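Local structure of bifunctional dTDP-4-dehydrorhamnose 3,5-epimerase/dTDP-4-dehydrorhamnose reductase (Arabidopsis thaliana, 4QQR) at residues V107-A112 with N160-R165; G93-A98 with K156-V161; H63-A68 with I206-A211; R213-I218 with T274-L279. The protein catalyses the 3,5-epimerization of dTDP-4-keto-6-deoxy-glucose and the NADPH-dependent 4-keto reduction that together yield dTDP-beta-L-rhamnose. All coordinates share one frame; numbering follows the deposited sequence.

The four contacts build outward from one parallel sheet. Contact 1 joins two adjacent inner strands, and contact 3, its centre about 7 Å from that of contact 1, lays helix 200-212 against one face through the next strand, 63-66. Contact 2, with its centre about 8 Å from that of contact 1, covers the opposite face with helix 80-103 and ends at the subunit boundary, where a zinc ion is bound. The centre of contact 4 lies about 12 Å from those of contacts 1 and 3, where helix 200-212 gives way to strand 217-220. Y111, a probable NADPH ligand, links contacts 1 and 3 through a probable hydrogen bond between its hydroxyl and that of S207.

Contact 1 of 4, residues V107-A112 with N160-R165; sequences VLINYA and NVCTLR
L164 meets both I109 and Y111 on one face of the sheet. Its CD2 reaches obliquely across to I109 CG2 at 3.6 Å and also lies 3.9 Å from CE1 of the Y111 ring, beside which the leucine points in the same direction. On the same face, CD1 of I109 rests on C162 CB. The other face holds pairs that run alongside each other, a neat example of how parallel strands divide their side chains between two faces: L108 CD2 touches V161 CG2 at 3.8 Å, and N110 lies beside T163. With CG anti to the backbone N (chi1 178°), the N110 amide is carried along T163, and its ND2 makes a weak hydrogen bond to OG1 of T163 over 3.5 Å; OD1 has another weak partner in N66. A112 CB then meets T163 CG2.

Between the two faces run five backbone bonds, beginning with L108 N to N160 O and ending with A112 N to L164 O. Among them C162 N gives to L108 O at 2.8 Å, and L164 N to N110 O at 2.8 Å. The strand axes are 4.7 Å apart and twisted by 23°. Y111, which probably binds NADPH as in relatives, hydrogen-bonds through OH to S207. The two segments are inner strands of the parallel, helix-covered sheet of the NADP-binding Rossmann fold.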
loop_
_atom_site.group_PDB
_atom_site.type_symbol
_atom_site.label_atom_id
_atom_site.label_comp_id
_atom_site.label_asym_id
_atom_site.label_seq_id
_atom_site.Cartn_x
_atom_site.Cartn_y
_atom_site.Cartn_z
ATOM N N VAL A 107 7.075 -15.442 -13.779
ATOM C CA VAL A 107 8.046 -14.583 -13.091
ATOM C C VAL A 107 7.964 -13.131 -13.578
ATOM O O VAL A 107 7.887 -12.839 -14.772
ATOM C CB VAL A 107 9.482 -15.089 -13.248
ATOM C CG1 VAL A 107 10.460 -14.109 -12.613
ATOM C CG2 VAL A 107 9.630 -16.482 -12.620
ATOM N N LEU A 108 7.953 -12.223 -12.621
ATOM C CA LEU A 108 7.818 -10.816 -12.896
ATOM C C LEU A 108 9.049 -10.106 -12.344
ATOM O O LEU A 108 9.323 -10.135 -11.147
ATOM C CB LEU A 108 6.554 -10.302 -12.212
ATOM C CG LEU A 108 6.464 -8.799 -12.017
ATOM C CD1 LEU A 108 6.466 -8.140 -13.382
ATOM C CD2 LEU A 108 5.216 -8.479 -11.247
ATOM N N ILE A 109 9.804 -9.485 -13.236
ATOM C CA ILE A 109 10.937 -8.664 -12.843
ATOM C C ILE A 109 10.437 -7.256 -12.600
ATOM O O ILE A 109 10.086 -6.542 -13.540
ATOM C CB ILE A 109 11.992 -8.634 -13.934
ATOM C CG1 ILE A 109 12.463 -10.062 -14.243
ATOM C CG2 ILE A 109 13.141 -7.738 -13.516
ATOM C CD1 ILE A 109 13.176 -10.771 -13.078
ATOM N N ASN A 110 10.393 -6.864 -11.334
ATOM C CA ASN A 110 9.908 -5.542 -10.949
ATOM C C ASN A 110 11.060 -4.564 -10.612
ATOM O O ASN A 110 11.712 -4.679 -9.575
ATOM C CB ASN A 110 8.904 -5.700 -9.798
ATOM C CG ASN A 110 8.369 -4.380 -9.288
ATOM O OD1 ASN A 110 7.742 -3.625 -10.024
ATOM N ND2 ASN A 110 8.570 -4.122 -7.999
ATOM N N TYR A 111 11.320 -3.634 -11.524
ATOM C CA TYR A 111 12.271 -2.557 -11.316
ATOM C C TYR A 111 11.701 -1.554 -10.326
ATOM O O TYR A 111 10.594 -1.057 -10.492
ATOM C CB TYR A 111 12.585 -1.888 -12.658
ATOM C CG TYR A 111 13.263 -2.843 -13.612
ATOM C CD1 TYR A 111 14.630 -3.112 -13.511
ATOM C CD2 TYR A 111 12.533 -3.532 -14.565
ATOM C CE1 TYR A 111 15.241 -4.003 -14.356
ATOM C CE2 TYR A 111 13.140 -4.431 -15.414
ATOM C CZ TYR A 111 14.491 -4.660 -15.308
ATOM O OH TYR A 111 15.088 -5.550 -16.166
ATOM N N ALA A 112 12.452 -1.267 -9.273
ATOM C CA ALA A 112 11.940 -0.437 -8.188
ATOM C C ALA A 112 13.089 0.370 -7.613
ATOM O O ALA A 112 14.114 0.524 -8.270
ATOM C CB ALA A 112 11.264 -1.298 -7.107
ATOM N N ASN A 160 6.552 -15.017 -6.880
ATOM C CA ASN A 160 6.982 -15.047 -8.279
ATOM C C ASN A 160 7.646 -13.730 -8.706
ATOM O O ASN A 160 8.170 -13.607 -9.806
ATOM C CB ASN A 160 5.767 -15.287 -9.157
ATOM C CG ASN A 160 4.813 -14.115 -9.123
ATOM O OD1 ASN A 160 4.528 -13.562 -8.051
ATOM N ND2 ASN A 160 4.351 -13.689 -10.297
ATOM N N VAL A 161 7.590 -12.740 -7.828
ATOM C CA VAL A 161 8.063 -11.410 -8.138
ATOM C C VAL A 161 9.506 -11.228 -7.685
ATOM O O VAL A 161 9.903 -11.672 -6.601
ATOM C CB VAL A 161 7.166 -10.354 -7.465
ATOM C CG1 VAL A 161 7.727 -8.944 -7.625
ATOM C CG2 VAL A 161 5.786 -10.434 -8.025
ATOM N N CYS A 162 10.291 -10.582 -8.538
ATOM C CA CYS A 162 11.669 -10.252 -8.212
ATOM C C CYS A 162 11.856 -8.728 -8.217
ATOM O O CYS A 162 12.045 -8.110 -9.265
ATOM C CB CYS A 162 12.626 -10.928 -9.190
ATOM S SG CYS A 162 14.380 -10.612 -8.844
ATOM N N THR A 163 11.777 -8.138 -7.023
ATOM C CA THR A 163 11.959 -6.707 -6.828
ATOM C C THR A 163 13.432 -6.288 -6.824
ATOM O O THR A 163 14.254 -6.826 -6.075
ATOM C CB THR A 163 11.290 -6.261 -5.540
ATOM O OG1 THR A 163 9.885 -6.392 -5.705
ATOM C CG2 THR A 163 11.616 -4.807 -5.216
ATOM N N LEU A 164 13.737 -5.322 -7.685
ATOM C CA LEU A 164 15.088 -4.800 -7.865
ATOM C C LEU A 164 15.173 -3.347 -7.368
ATOM O O LEU A 164 14.452 -2.463 -7.865
ATOM C CB LEU A 164 15.503 -4.896 -9.343
ATOM C CG LEU A 164 16.098 -6.210 -9.885
ATOM C CD1 LEU A 164 15.631 -7.386 -9.102
ATOM C CD2 LEU A 164 15.758 -6.429 -11.351
ATOM N N ARG A 165 16.044 -3.102 -6.385
ATOM C CA ARG A 165 16.231 -1.750 -5.866
ATOM C C ARG A 165 17.280 -0.997 -6.683
ATOM O O ARG A 165 18.492 -1.141 -6.456
ATOM C CB ARG A 165 16.617 -1.776 -4.389
ATOM C CG ARG A 165 15.623 -2.501 -3.480
ATOM C CD ARG A 165 15.964 -2.238 -2.019
ATOM N NE ARG A 165 15.035 -2.834 -1.062
ATOM C CZ ARG A 165 15.402 -3.388 0.092
ATOM N NH1 ARG A 165 16.684 -3.441 0.428
ATOM N NH2 ARG A 165 14.486 -3.897 0.909
#

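Contact 2 of 4, residues G93-A98 with K156-V161; sequences GTLTLA and KNYENV. With ZN (zinc ion), chain D.
A98 of helix 80-103 is met by Y158 and V161, which open and close a type I turn leading into strand 161-166. The apolar contacts come first. CB of A98 sits over one face of the Y158 ring in a CH-pi contact, 4.0 Å from the centroid and 17° off the ring normal. The same methyl group also touches V161 CG2 at 3.8 Å. With CG anti to the carbonyl carbon (chi1 -59°), the tyrosine is directed at the helix, and one turn back L95 CD1 reaches ring atom CE2 of Y158 at 3.9 Å, the two side chains crossing at about a right angle. Putting an alanine in place of Y158 would probably open a gap beside A98 and L95, the methyl group losing the ring face on which it lies.

Polar bonding closes the turn and ties it to L106. V161 N donates to Y158 O at 3.0 Å, while N160, near A98 O but not bonded to it, gives its ND2 to the L106 carbonyl.

Metal coordination is the third kind. E159, at the outer corner of the turn, binds a zinc ion through OE2 at 2.5 Å, and E80 of the second subunit binds the same ion. I87 of that subunit packs on both L95 and Y158. The chemistry is thus split by side: an aromatic and aliphatic interior holds turn to helix, while the charged glutamate turned outward joins two subunits through a shared metal.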
loop_
_atom_site.group_PDB
_atom_site.type_symbol
_atom_site.label_atom_id
_atom_site.label_comp_id
_atom_site.label_asym_id
_atom_site.label_seq_id
_atom_site.Cartn_x
_atom_site.Cartn_y
_atom_site.Cartn_z
ATOM N N GLY A 93 -1.828 -0.887 -9.925
ATOM C CA GLY A 93 -1.424 -1.510 -11.167
ATOM C C GLY A 93 -0.306 -2.529 -11.019
ATOM O O GLY A 93 -0.374 -3.605 -11.611
ATOM N N THR A 94 0.727 -2.193 -10.247
ATOM C CA THR A 94 1.813 -3.128 -9.965
ATOM C C THR A 94 1.313 -4.357 -9.185
ATOM O O THR A 94 1.723 -5.500 -9.454
ATOM C CB THR A 94 2.915 -2.461 -9.131
ATOM O OG1 THR A 94 3.159 -1.146 -9.628
ATOM C CG2 THR A 94 4.190 -3.249 -9.198
ATOM N N LEU A 95 0.454 -4.118 -8.198
ATOM C CA LEU A 95 -0.102 -5.224 -7.436
ATOM C C LEU A 95 -0.988 -6.105 -8.336
ATOM O O LEU A 95 -0.915 -7.334 -8.256
ATOM C CB LEU A 95 -0.868 -4.729 -6.202
ATOM C CG LEU A 95 -0.136 -4.549 -4.860
ATOM C CD1 LEU A 95 1.096 -5.416 -4.766
ATOM C CD2 LEU A 95 0.230 -3.126 -4.604
ATOM N N THR A 96 -1.805 -5.481 -9.195
ATOM C CA THR A 96 -2.633 -6.214 -10.165
ATOM C C THR A 96 -1.789 -7.055 -11.111
ATOM O O THR A 96 -2.109 -8.226 -11.369
ATOM C CB THR A 96 -3.544 -5.282 -10.988
ATOM O OG1 THR A 96 -4.594 -4.786 -10.151
ATOM C CG2 THR A 96 -4.177 -6.033 -12.142
ATOM N N LEU A 97 -0.702 -6.468 -11.611
ATOM C CA LEU A 97 0.236 -7.186 -12.493
ATOM C C LEU A 97 0.896 -8.369 -11.781
ATOM O O LEU A 97 0.974 -9.456 -12.333
ATOM C CB LEU A 97 1.292 -6.242 -13.086
ATOM C CG LEU A 97 2.347 -6.889 -13.992
ATOM C CD1 LEU A 97 1.768 -7.395 -15.291
ATOM C CD2 LEU A 97 3.449 -5.934 -14.281
ATOM N N ALA A 98 1.356 -8.160 -10.551
ATOM C CA ALA A 98 1.975 -9.238 -9.773
ATOM C C ALA A 98 1.022 -10.415 -9.575
ATOM O O ALA A 98 1.422 -11.568 -9.612
ATOM C CB ALA A 98 2.429 -8.712 -8.432
ATOM N N LYS A 156 6.457 -8.715 -1.247
ATOM C CA LYS A 156 7.092 -9.821 -0.515
ATOM C C LYS A 156 6.170 -11.045 -0.452
ATOM O O LYS A 156 6.644 -12.176 -0.278
ATOM C CB LYS A 156 7.448 -9.424 0.937
ATOM C CG LYS A 156 8.743 -8.629 1.156
ATOM C CD LYS A 156 8.980 -8.435 2.664
ATOM C CE LYS A 156 10.221 -7.609 3.001
ATOM N NZ LYS A 156 11.417 -8.463 3.357
ATOM N N ASN A 157 4.860 -10.810 -0.562
ATOM C CA ASN A 157 3.875 -11.885 -0.490
ATOM C C ASN A 157 3.666 -12.607 -1.818
ATOM O O ASN A 157 2.998 -13.647 -1.847
ATOM C CB ASN A 157 2.530 -11.365 0.015
ATOM C CG ASN A 157 2.637 -10.674 1.364
ATOM O OD1 ASN A 157 2.945 -11.309 2.374
ATOM N ND2 ASN A 157 2.356 -9.371 1.393
ATOM N N TYR A 158 4.219 -12.056 -2.908
ATOM C CA TYR A 158 4.150 -12.704 -4.228
ATOM C C TYR A 158 5.455 -13.408 -4.564
ATOM O O TYR A 158 6.386 -12.786 -5.044
ATOM C CB TYR A 158 3.826 -11.703 -5.345
ATOM C CG TYR A 158 2.518 -10.989 -5.160
ATOM C CD1 TYR A 158 1.391 -11.368 -5.871
ATOM C CD2 TYR A 158 2.404 -9.941 -4.252
ATOM C CE1 TYR A 158 0.183 -10.718 -5.690
ATOM C CE2 TYR A 158 1.205 -9.287 -4.062
ATOM C CZ TYR A 158 0.098 -9.674 -4.785
ATOM O OH TYR A 158 -1.096 -9.017 -4.588
ATOM N N GLU A 159 5.499 -14.715 -4.351
ATOM C CA GLU A 159 6.722 -15.498 -4.505
ATOM C C GLU A 159 7.301 -15.528 -5.907
ATOM O O GLU A 159 8.406 -16.044 -6.106
ATOM C CB GLU A 159 6.475 -16.939 -4.058
ATOM C CG GLU A 159 5.973 -17.821 -5.177
ATOM C CD GLU A 159 4.902 -18.796 -4.732
ATOM O OE1 GLU A 159 5.074 -19.450 -3.677
ATOM O OE2 GLU A 159 3.886 -18.895 -5.453
ATOM N N ASN A 160 6.552 -15.017 -6.880
ATOM C CA ASN A 160 6.982 -15.047 -8.279
ATOM C C ASN A 160 7.646 -13.730 -8.706
ATOM O O ASN A 160 8.170 -13.607 -9.806
ATOM C CB ASN A 160 5.767 -15.287 -9.157
ATOM C CG ASN A 160 4.813 -14.115 -9.123
ATOM O OD1 ASN A 160 4.528 -13.562 -8.051
ATOM N ND2 ASN A 160 4.351 -13.689 -10.297
ATOM N N VAL A 161 7.590 -12.740 -7.828
ATOM C CA VAL A 161 8.063 -11.410 -8.138
ATOM C C VAL A 161 9.506 -11.228 -7.685
ATOM O O VAL A 161 9.903 -11.672 -6.601
ATOM C CB VAL A 161 7.166 -10.354 -7.465
ATOM C CG1 VAL A 161 7.727 -8.944 -7.625
ATOM C CG2 VAL A 161 5.786 -10.434 -8.025
HETATM ZN ZN ZN D . 2.508 -20.520 -4.144
#

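Contact 3 of 4, residues H63-A68 with I206-A211; sequences HVFNAA and ISIEMA
This is an apolar helix-on-sheet contact, in which F65 and H63 of strand 63-66 meet A211 and I208 of helix 200-212 on one side of the central parallel sheet. The axes come within 10.0 Å and run at 140°, a spacing bridged largely by the long reach of one aromatic ring. F65 has CG anti to its carbonyl carbon (chi1 -71°), which points the ring at the helix; its far atoms CZ and CE2 make the contacts. CZ of F65 lies 3.5 Å from the methyl CB of A211, and CE2 is 4.0 Å from CD1 of I208, whose side chain crosses that of the phenylalanine at about a right angle. The carbonyl O of S207 sits at the ring edge, near its plane, 4.1 Å from CE2 of F65.

Two residues earlier, H63 extends the same row: its CD2 lies 4.0 Å from A211 CB, and the imidazole also approaches the A211 carbonyl, at an angle too poor for a hydrogen bond. A single alanine thus meets both aromatic side chains.

Around this pair, F15 of strand 14-18 meets the rings of both F65 and H63 and packs on I208. On the other flank I109 and Y111 of strand 107-113 touch F65, while V64, pointing away from the helix, packs on C101 of helix 80-103.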
loop_
_atom_site.group_PDB
_atom_site.type_symbol
_atom_site.label_atom_id
_atom_site.label_comp_id
_atom_site.label_asym_id
_atom_site.label_seq_id
_atom_site.Cartn_x
_atom_site.Cartn_y
_atom_site.Cartn_z
ATOM N N HIS A 63 8.299 -14.784 -19.495
ATOM C CA HIS A 63 8.604 -13.937 -18.336
ATOM C C HIS A 63 8.034 -12.540 -18.601
ATOM O O HIS A 63 7.733 -12.202 -19.749
ATOM C CB HIS A 63 10.122 -13.816 -18.081
ATOM C CG HIS A 63 10.859 -15.125 -18.002
ATOM N ND1 HIS A 63 11.007 -15.974 -19.083
ATOM C CD2 HIS A 63 11.530 -15.706 -16.978
ATOM C CE1 HIS A 63 11.708 -17.031 -18.717
ATOM N NE2 HIS A 63 12.041 -16.893 -17.446
ATOM N N VAL A 64 7.902 -11.733 -17.543
ATOM C CA VAL A 64 7.289 -10.398 -17.615
ATOM C C VAL A 64 8.184 -9.374 -16.921
ATOM O O VAL A 64 8.751 -9.652 -15.884
ATOM C CB VAL A 64 5.868 -10.367 -16.946
ATOM C CG1 VAL A 64 5.307 -8.933 -16.868
ATOM C CG2 VAL A 64 4.892 -11.284 -17.660
ATOM N N PHE A 65 8.305 -8.188 -17.501
ATOM C CA PHE A 65 9.162 -7.141 -16.948
ATOM C C PHE A 65 8.350 -5.890 -16.681
ATOM O O PHE A 65 7.696 -5.364 -17.574
ATOM C CB PHE A 65 10.295 -6.820 -17.917
ATOM C CG PHE A 65 11.326 -7.898 -18.010
ATOM C CD1 PHE A 65 11.061 -9.070 -18.708
ATOM C CD2 PHE A 65 12.575 -7.737 -17.407
ATOM C CE1 PHE A 65 12.009 -10.077 -18.788
ATOM C CE2 PHE A 65 13.541 -8.742 -17.485
ATOM C CZ PHE A 65 13.259 -9.911 -18.180
ATOM N N ASN A 66 8.380 -5.424 -15.444
ATOM C CA ASN A 66 7.670 -4.206 -15.086
ATOM C C ASN A 66 8.616 -3.002 -14.952
ATOM O O ASN A 66 9.248 -2.789 -13.911
ATOM C CB ASN A 66 6.874 -4.417 -13.794
ATOM C CG ASN A 66 6.322 -3.115 -13.233
ATOM O OD1 ASN A 66 5.976 -2.199 -13.983
ATOM N ND2 ASN A 66 6.244 -3.025 -11.910
ATOM N N ALA A 67 8.711 -2.209 -16.006
ATOM C CA ALA A 67 9.509 -0.996 -15.942
ATOM C C ALA A 67 8.570 0.202 -15.974
ATOM O O ALA A 67 9.000 1.323 -16.195
ATOM C CB ALA A 67 10.488 -0.950 -17.084
ATOM N N ALA A 68 7.285 -0.050 -15.714
ATOM C CA ALA A 68 6.218 0.948 -15.848
ATOM C C ALA A 68 6.441 2.213 -15.032
ATOM O O ALA A 68 5.621 3.132 -15.034
ATOM C CB ALA A 68 4.857 0.339 -15.517
ATOM N N ILE A 206 22.241 -7.998 -16.658
ATOM C CA ILE A 206 22.133 -8.920 -15.526
ATOM C C ILE A 206 20.683 -9.196 -15.139
ATOM O O ILE A 206 20.319 -10.316 -14.804
ATOM C CB ILE A 206 22.917 -8.366 -14.299
ATOM C CG1 ILE A 206 24.431 -8.583 -14.497
ATOM C CG2 ILE A 206 22.402 -8.971 -12.975
ATOM C CD1 ILE A 206 25.317 -7.732 -13.615
ATOM N N SER A 207 19.843 -8.173 -15.205
ATOM C CA SER A 207 18.437 -8.367 -14.881
ATOM C C SER A 207 17.760 -9.303 -15.877
ATOM O O SER A 207 16.899 -10.092 -15.482
ATOM C CB SER A 207 17.683 -7.035 -14.720
ATOM O OG SER A 207 17.434 -6.412 -15.957
ATOM N N ILE A 208 18.145 -9.240 -17.152
ATOM C CA ILE A 208 17.647 -10.228 -18.120
ATOM C C ILE A 208 18.009 -11.640 -17.635
ATOM O O ILE A 208 17.202 -12.575 -17.743
ATOM C CB ILE A 208 18.214 -10.042 -19.568
ATOM C CG1 ILE A 208 17.970 -8.630 -20.131
ATOM C CG2 ILE A 208 17.646 -11.082 -20.501
ATOM C CD1 ILE A 208 16.567 -8.126 -20.010
ATOM N N GLU A 209 19.218 -11.777 -17.087
ATOM C CA GLU A 209 19.743 -13.075 -16.643
ATOM C C GLU A 209 19.045 -13.595 -15.390
ATOM O O GLU A 209 18.932 -14.811 -15.196
ATOM C CB GLU A 209 21.268 -13.021 -16.409
ATOM C CG GLU A 209 22.064 -12.663 -17.660
ATOM C CD GLU A 209 21.874 -13.677 -18.790
ATOM O OE1 GLU A 209 21.798 -14.898 -18.469
ATOM O OE2 GLU A 209 21.792 -13.251 -19.981
ATOM N N MET A 210 18.590 -12.666 -14.544
ATOM C CA MET A 210 17.891 -13.013 -13.300
ATOM C C MET A 210 16.567 -13.654 -13.633
ATOM O O MET A 210 16.198 -14.663 -13.036
ATOM C CB MET A 210 17.689 -11.781 -12.423
ATOM C CG MET A 210 19.007 -11.171 -11.945
ATOM S SD MET A 210 18.799 -9.803 -10.790
ATOM C CE MET A 210 18.421 -10.686 -9.283
ATOM N N ALA A 211 15.874 -13.059 -14.605
ATOM C CA ALA A 211 14.676 -13.639 -15.205
ATOM C C ALA A 211 14.958 -15.047 -15.735
ATOM O O ALA A 211 14.253 -15.996 -15.387
ATOM C CB ALA A 211 14.154 -12.750 -16.318
#

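Contact 4 of 4, residues R213-I218 with T274-L279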
loop_
_atom_site.group_PDB
_atom_site.type_symbol
_atom_site.label_atom_id
_atom_site.label_comp_id
_atom_site.label_asym_id
_atom_site.label_seq_id
_atom_site.Cartn_x
_atom_site.Cartn_y
_atom_site.Cartn_z
ATOM N N ARG A 213 17.066 -17.095 -14.834
ATOM C CA ARG A 213 17.348 -18.001 -13.728
ATOM C C ARG A 213 16.179 -18.124 -12.779
ATOM O O ARG A 213 16.304 -18.717 -11.713
ATOM C CB ARG A 213 18.547 -17.514 -12.939
ATOM C CG ARG A 213 19.803 -17.458 -13.743
ATOM C CD ARG A 213 20.988 -17.071 -12.870
ATOM N NE ARG A 213 22.132 -16.687 -13.683
ATOM C CZ ARG A 213 23.297 -16.276 -13.200
ATOM N NH1 ARG A 213 23.491 -16.188 -11.886
ATOM N NH2 ARG A 213 24.269 -15.947 -14.044
ATOM N N ASN A 214 15.053 -17.540 -13.163
ATOM C CA ASN A 214 13.864 -17.495 -12.313
ATOM C C ASN A 214 14.096 -17.003 -10.860
ATOM O O ASN A 214 13.570 -17.579 -9.901
ATOM C CB ASN A 214 13.172 -18.856 -12.341
ATOM C CG ASN A 214 12.913 -19.345 -13.756
ATOM O OD1 ASN A 214 12.354 -18.620 -14.583
ATOM N ND2 ASN A 214 13.336 -20.570 -14.045
ATOM N N LEU A 215 14.885 -15.939 -10.710
ATOM C CA LEU A 215 15.165 -15.377 -9.387
ATOM C C LEU A 215 13.951 -14.663 -8.797
ATOM O O LEU A 215 13.118 -14.139 -9.528
ATOM C CB LEU A 215 16.365 -14.425 -9.432
ATOM C CG LEU A 215 17.681 -15.101 -9.797
ATOM C CD1 LEU A 215 18.849 -14.129 -9.632
ATOM C CD2 LEU A 215 17.871 -16.345 -8.949
ATOM N N THR A 216 13.855 -14.644 -7.470
ATOM C CA THR A 216 12.709 -14.018 -6.793
ATOM C C THR A 216 13.113 -13.414 -5.453
ATOM O O THR A 216 14.223 -13.628 -4.985
ATOM C CB THR A 216 11.523 -15.010 -6.621
ATOM O OG1 THR A 216 12.024 -16.320 -6.316
ATOM C CG2 THR A 216 10.715 -15.095 -7.907
ATOM N N GLY A 217 12.204 -12.669 -4.837
ATOM C CA GLY A 217 12.505 -11.942 -3.621
ATOM C C GLY A 217 13.100 -10.581 -3.948
ATOM O O GLY A 217 13.010 -10.094 -5.082
ATOM N N ILE A 218 13.715 -9.963 -2.948
ATOM C CA ILE A 218 14.284 -8.638 -3.109
ATOM C C ILE A 218 15.782 -8.715 -3.438
ATOM O O ILE A 218 16.501 -9.508 -2.841
ATOM C CB ILE A 218 14.052 -7.792 -1.833
ATOM C CG1 ILE A 218 12.557 -7.502 -1.662
ATOM C CG2 ILE A 218 14.837 -6.486 -1.886
ATOM C CD1 ILE A 218 12.168 -6.942 -0.284
ATOM N N THR A 274 27.080 -12.462 -4.935
ATOM C CA THR A 274 27.124 -13.901 -4.754
ATOM C C THR A 274 26.500 -14.609 -5.955
ATOM O O THR A 274 27.017 -15.623 -6.418
ATOM C CB THR A 274 26.428 -14.314 -3.444
ATOM O OG1 THR A 274 27.243 -13.908 -2.334
ATOM C CG2 THR A 274 26.208 -15.819 -3.401
ATOM N N GLU A 275 25.409 -14.049 -6.470
ATOM C CA GLU A 275 24.737 -14.582 -7.644
ATOM C C GLU A 275 25.419 -14.156 -8.947
ATOM O O GLU A 275 25.265 -14.824 -9.968
ATOM C CB GLU A 275 23.267 -14.137 -7.657
ATOM C CG GLU A 275 22.413 -14.782 -8.760
ATOM C CD GLU A 275 22.270 -16.298 -8.585
ATOM O OE1 GLU A 275 22.044 -16.729 -7.424
ATOM O OE2 GLU A 275 22.400 -17.046 -9.597
ATOM N N PHE A 276 26.159 -13.044 -8.918
ATOM C CA PHE A 276 26.877 -12.548 -10.105
ATOM C C PHE A 276 28.305 -12.063 -9.770
ATOM O O PHE A 276 28.528 -10.858 -9.583
ATOM C CB PHE A 276 26.082 -11.417 -10.773
ATOM C CG PHE A 276 24.777 -11.867 -11.369
ATOM C CD1 PHE A 276 24.727 -12.372 -12.658
ATOM C CD2 PHE A 276 23.599 -11.803 -10.632
ATOM C CE1 PHE A 276 23.532 -12.802 -13.196
ATOM C CE2 PHE A 276 22.401 -12.229 -11.160
ATOM C CZ PHE A 276 22.362 -12.730 -12.440
ATOM N N PRO A 277 29.271 -13.003 -9.682
ATOM C CA PRO A 277 30.676 -12.716 -9.312
ATOM C C PRO A 277 31.363 -11.674 -10.215
ATOM O O PRO A 277 32.231 -10.916 -9.794
ATOM C CB PRO A 277 31.365 -14.079 -9.474
ATOM C CG PRO A 277 30.251 -15.093 -9.307
ATOM C CD PRO A 277 29.036 -14.445 -9.906
ATOM N N GLU A 278 30.956 -11.660 -11.468
ATOM C CA GLU A 278 31.459 -10.728 -12.459
ATOM C C GLU A 278 30.996 -9.277 -12.221
ATOM O O GLU A 278 31.436 -8.359 -12.920
ATOM C CB GLU A 278 30.958 -11.214 -13.810
ATOM C CG GLU A 278 29.900 -12.318 -13.583
ATOM C CD GLU A 278 28.901 -12.440 -14.710
ATOM O OE1 GLU A 278 27.856 -13.084 -14.486
ATOM O OE2 GLU A 278 29.170 -11.904 -15.813
ATOM N N LEU A 279 30.101 -9.064 -11.256
ATOM C CA LEU A 279 29.587 -7.714 -10.989
ATOM C C LEU A 279 30.695 -6.778 -10.505
ATOM O O LEU A 279 31.365 -7.067 -9.517
ATOM C CB LEU A 279 28.452 -7.747 -9.977
ATOM C CG LEU A 279 27.778 -6.432 -9.574
ATOM C CD1 LEU A 279 27.147 -5.765 -10.763
ATOM C CD2 LEU A 279 26.726 -6.698 -8.530
#
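R213 reaches E275 and F276 directly from the end of helix 200-212, which closes in a Schellman motif, with N214 at positive phi and L215 N bonded back to M210 O. Both polar bonds leave from a single atom of R213: NH1 forms a salt bridge with E275 OE2 at 2.7 Å, using the anti lone pair of that oxygen, and also donates to the backbone O of E275 at 2.9 Å. Both acceptors lie close to the guanidinium plane, whereas the carboxylate is turned 67° against it. The extended arginine chain carries the group to the last turn of helix 270-275, where its positive charge would be expected to suit the carbonyl end. F276 lies over one guanidinium face, offset toward its rim, the two planes 22° apart.

Further out, L215 CD1 packs against the aliphatic part of the glutamate, 3.7 Å from E275 CG. Replacing E275 by an alanine is likely to leave R213 without its carboxylate mate and L215 CD1 without its CG partner, although the backbone acceptor would remain. I206 packs on the ring face away from R213, and M210 beside CE2. NH2 of R213 comes to 3.3 Å from F276 CE1.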